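Local coordinates for hypothetical Protein TTHB210 (Thermus thermophilus, PDB 3VG8), which is of unknown function, is controlled by the sigma-E/anti-sigma-E regulatory system and assembles into a novel homodecamer, at residues Ile73-Gly85 with Pro93-Asp105. The protein carries 1 engineered substitution. Numbering follows the deposited sequence.
Engineered in segment 73-85: M81 (natural residue Leu).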
# COMPACT_ATOMS: atom_id res chain seq x y z
N ILE F 73 -27.93 25.49 11.34
CA ILE F 73 -27.93 24.05 11.13
C ILE F 73 -26.54 23.65 10.65
O ILE F 73 -25.88 24.37 9.90
CB ILE F 73 -28.98 23.60 10.08
CG1 ILE F 73 -28.47 23.88 8.66
CG2 ILE F 73 -30.30 24.31 10.34
CD1 ILE F 73 -29.34 23.29 7.56
N THR F 74 -26.10 22.49 11.11
CA THR F 74 -24.79 22.01 10.73
C THR F 74 -24.62 20.58 11.17
O THR F 74 -25.31 20.09 12.06
CB THR F 74 -23.69 22.83 11.42
OG1 THR F 74 -22.40 22.35 11.01
CG2 THR F 74 -23.81 22.71 12.94
N ARG F 75 -23.70 19.90 10.52
CA ARG F 75 -23.39 18.53 10.88
C ARG F 75 -22.33 18.65 11.96
O ARG F 75 -21.60 19.64 12.01
CB ARG F 75 -22.82 17.79 9.68
CG ARG F 75 -23.81 17.63 8.55
CD ARG F 75 -23.15 17.14 7.26
NE ARG F 75 -24.17 16.74 6.29
CZ ARG F 75 -24.01 16.76 4.97
NH1 ARG F 75 -25.00 16.38 4.18
NH2 ARG F 75 -22.86 17.17 4.45
N ILE F 76 -22.26 17.67 12.85
CA ILE F 76 -21.22 17.66 13.86
C ILE F 76 -20.50 16.40 13.42
O ILE F 76 -21.13 15.36 13.21
CB ILE F 76 -21.79 17.49 15.28
CG1 ILE F 76 -22.81 18.60 15.57
CG2 ILE F 76 -20.66 17.58 16.31
CD1 ILE F 76 -22.20 19.98 15.66
N ASP F 77 -19.20 16.47 13.23
CA ASP F 77 -18.47 15.28 12.81
C ASP F 77 -17.94 14.44 13.97
O ASP F 77 -18.08 13.21 14.00
CB ASP F 77 -17.33 15.68 11.88
CG ASP F 77 -16.55 14.49 11.37
OD1 ASP F 77 -15.67 13.97 12.08
OD2 ASP F 77 -16.85 14.07 10.25
N HIS F 78 -17.33 15.11 14.94
CA HIS F 78 -16.80 14.41 16.09
C HIS F 78 -16.50 15.34 17.25
O HIS F 78 -16.61 16.56 17.14
CB HIS F 78 -15.52 13.65 15.70
CG HIS F 78 -14.41 14.54 15.25
ND1 HIS F 78 -14.35 15.07 13.98
CD2 HIS F 78 -13.31 14.99 15.90
CE1 HIS F 78 -13.26 15.81 13.86
NE2 HIS F 78 -12.61 15.78 15.01
N VAL F 79 -16.09 14.73 18.35
CA VAL F 79 -15.76 15.46 19.56
C VAL F 79 -14.33 15.16 20.01
O VAL F 79 -13.82 14.06 19.81
CB VAL F 79 -16.75 15.08 20.70
CG1 VAL F 79 -16.27 15.63 22.04
CG2 VAL F 79 -18.11 15.63 20.38
N ASN F 80 -13.67 16.17 20.57
CA ASN F 80 -12.33 15.98 21.12
C ASN F 80 -12.41 16.51 22.53
O ASN F 80 -13.19 17.42 22.81
CB ASN F 80 -11.25 16.84 20.43
CG ASN F 80 -11.04 16.52 18.97
OD1 ASN F 80 -11.14 15.37 18.52
ND2 ASN F 80 -10.72 17.56 18.22
N MSE F 81 -11.56 15.98 23.41
CA MSE F 81 -11.46 16.47 24.77
C MSE F 81 -9.96 16.45 24.99
O MSE F 81 -9.38 15.39 25.20
CB MSE F 81 -12.19 15.55 25.75
CG MSE F 81 -13.69 15.55 25.52
SE MSE F 81 -14.60 14.45 26.83
CE MSE F 81 -16.07 13.84 25.73
N ILE F 82 -9.35 17.63 24.91
CA ILE F 82 -7.91 17.80 25.01
C ILE F 82 -7.48 18.49 26.31
O ILE F 82 -7.99 19.56 26.65
CB ILE F 82 -7.38 18.71 23.86
CG1 ILE F 82 -7.90 18.24 22.50
CG2 ILE F 82 -5.85 18.76 23.93
CD1 ILE F 82 -7.38 16.90 22.04
N PRO F 83 -6.51 17.90 27.02
CA PRO F 83 -6.04 18.49 28.29
C PRO F 83 -5.14 19.70 28.06
O PRO F 83 -4.34 19.71 27.13
CB PRO F 83 -5.30 17.34 28.96
CG PRO F 83 -4.74 16.56 27.78
CD PRO F 83 -5.90 16.57 26.78
N SER F 84 -5.25 20.70 28.93
CA SER F 84 -4.45 21.91 28.81
C SER F 84 -4.03 22.57 30.12
O SER F 84 -4.87 22.90 30.96
CB SER F 84 -5.20 22.93 27.96
OG SER F 84 -4.51 24.17 27.95
N GLY F 85 -2.72 22.77 30.29
CA GLY F 85 -2.21 23.45 31.47
C GLY F 85 -1.79 22.64 32.68
O GLY F 85 -2.07 21.45 32.80
N PRO F 93 -4.88 23.08 35.47
CA PRO F 93 -5.33 22.15 34.43
C PRO F 93 -6.75 22.43 33.95
O PRO F 93 -7.65 22.70 34.75
CB PRO F 93 -5.21 20.78 35.11
CG PRO F 93 -4.12 20.98 36.12
CD PRO F 93 -4.46 22.35 36.68
N HIS F 94 -6.92 22.37 32.64
CA HIS F 94 -8.21 22.59 31.98
C HIS F 94 -8.44 21.48 30.95
O HIS F 94 -7.56 20.66 30.68
CB HIS F 94 -8.21 23.91 31.22
CG HIS F 94 -8.54 25.10 32.06
ND1 HIS F 94 -7.69 25.57 33.04
CD2 HIS F 94 -9.63 25.90 32.08
CE1 HIS F 94 -8.25 26.61 33.63
NE2 HIS F 94 -9.43 26.83 33.07
N TYR F 95 -9.65 21.45 30.40
CA TYR F 95 -9.98 20.54 29.33
C TYR F 95 -10.71 21.37 28.28
O TYR F 95 -11.49 22.30 28.61
CB TYR F 95 -10.85 19.36 29.80
CG TYR F 95 -10.08 18.06 29.85
CD1 TYR F 95 -9.94 17.25 28.71
CD2 TYR F 95 -9.40 17.68 31.01
CE1 TYR F 95 -9.15 16.08 28.73
CE2 TYR F 95 -8.62 16.55 31.05
CZ TYR F 95 -8.49 15.75 29.91
OH TYR F 95 -7.68 14.63 29.98
N HIS F 96 -10.38 21.11 27.03
CA HIS F 96 -11.00 21.80 25.92
C HIS F 96 -11.99 20.79 25.39
O HIS F 96 -11.59 19.73 24.95
CB HIS F 96 -9.99 22.12 24.81
CG HIS F 96 -9.07 23.25 25.13
ND1 HIS F 96 -8.33 23.32 26.29
CD2 HIS F 96 -8.72 24.35 24.41
CE1 HIS F 96 -7.57 24.40 26.28
NE2 HIS F 96 -7.79 25.04 25.14
N ILE F 97 -13.28 21.10 25.45
CA ILE F 97 -14.25 20.17 24.92
C ILE F 97 -14.62 20.78 23.58
O ILE F 97 -15.20 21.88 23.50
CB ILE F 97 -15.48 20.06 25.84
CG1 ILE F 97 -15.03 19.79 27.28
CG2 ILE F 97 -16.36 18.93 25.38
CD1 ILE F 97 -14.30 18.49 27.45
N GLU F 98 -14.29 20.06 22.53
CA GLU F 98 -14.49 20.55 21.18
C GLU F 98 -15.53 19.81 20.35
O GLU F 98 -15.53 18.58 20.27
CB GLU F 98 -13.14 20.52 20.45
CG GLU F 98 -11.91 20.78 21.33
CD GLU F 98 -10.64 21.03 20.51
OE1 GLU F 98 -10.34 20.26 19.58
OE2 GLU F 98 -9.93 22.02 20.82
N LEU F 99 -16.42 20.58 19.74
CA LEU F 99 -17.45 20.07 18.84
C LEU F 99 -16.88 20.44 17.46
O LEU F 99 -16.90 21.60 17.08
CB LEU F 99 -18.77 20.80 19.09
CG LEU F 99 -19.66 20.19 20.19
CD1 LEU F 99 -18.88 20.12 21.49
CD2 LEU F 99 -20.94 21.01 20.35
N VAL F 100 -16.38 19.44 16.74
CA VAL F 100 -15.74 19.66 15.44
C VAL F 100 -16.68 19.42 14.28
O VAL F 100 -17.30 18.39 14.18
CB VAL F 100 -14.47 18.77 15.33
CG1 VAL F 100 -13.62 19.21 14.14
CG2 VAL F 100 -13.64 18.86 16.64
N LEU F 101 -16.78 20.39 13.39
CA LEU F 101 -17.72 20.33 12.29
C LEU F 101 -17.20 19.76 10.97
O LEU F 101 -17.90 19.84 9.96
CB LEU F 101 -18.30 21.73 12.08
CG LEU F 101 -18.48 22.48 13.42
CD1 LEU F 101 -19.08 23.85 13.15
CD2 LEU F 101 -19.38 21.68 14.36
N VAL F 102 -15.99 19.20 10.99
CA VAL F 102 -15.38 18.55 9.83
C VAL F 102 -14.60 17.32 10.35
O VAL F 102 -14.36 17.19 11.55
CB VAL F 102 -14.39 19.48 9.10
CG1 VAL F 102 -15.13 20.62 8.44
CG2 VAL F 102 -13.37 20.02 10.10
N SER F 103 -14.19 16.43 9.45
CA SER F 103 -13.45 15.23 9.83
C SER F 103 -12.18 15.61 10.59
O SER F 103 -11.65 16.71 10.41
CB SER F 103 -13.05 14.43 8.58
OG SER F 103 -11.98 15.09 7.91
N VAL F 104 -11.67 14.68 11.39
CA VAL F 104 -10.48 14.96 12.19
C VAL F 104 -9.28 15.27 11.30
O VAL F 104 -8.46 16.10 11.66
CB VAL F 104 -10.17 13.79 13.17
CG1 VAL F 104 -9.90 12.48 12.39
CG2 VAL F 104 -8.99 14.16 14.04
N ASP F 105 -9.20 14.65 10.13
CA ASP F 105 -8.07 14.94 9.25
C ASP F 105 -8.22 16.34 8.63
O ASP F 105 -7.24 17.08 8.51
CB ASP F 105 -7.94 13.88 8.14
CG ASP F 105 -7.54 12.52 8.67
OD1 ASP F 105 -6.63 12.43 9.52
OD2 ASP F 105 -8.14 11.52 8.23
O HOH W 1 -13.44 12.51 12.04
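V100 lies under the imidazole of H78, its CB 3.7 Å from the ring centroid in a CH-pi contact, while CB of V104 packs 3.6 Å from NE2 of H78. With CG set between backbone N and carbonyl carbon (chi1 63°), the ring folds back over the neighbouring strand. ND1 of H78 donates to OD1 of D77 at 2.6 Å, on the anti side of the carboxylate, and a water joins that oxygen to N of V104, tying D77 to the first turn of helix 104-110. Were H78 replaced by alanine, V100 and V104 would probably lose the ring packed against them and OD1 of D77 its imidazole donor. At the next hydrogen-bonded pair, on the same face as H78, ND2 of N80 makes a nearly straight bond (174°) to OE1 of E98, which also takes a salt bridge from K44; OD1 of N80 accepts from N of D62 of a second subunit. On the other face, CB of P83 sits over the ring of Y95. The backbone between these faces is an antiparallel hairpin, paired from S84-H94 to H78-V100 and ending in a classic beta bulge where D77 and H78 both face V100. Strand 94-100 lies between 42-50 and 78-84; the latter is outermost within the chain, but V79 and M81 pair with a strand of the second subunit, continuing the sheet.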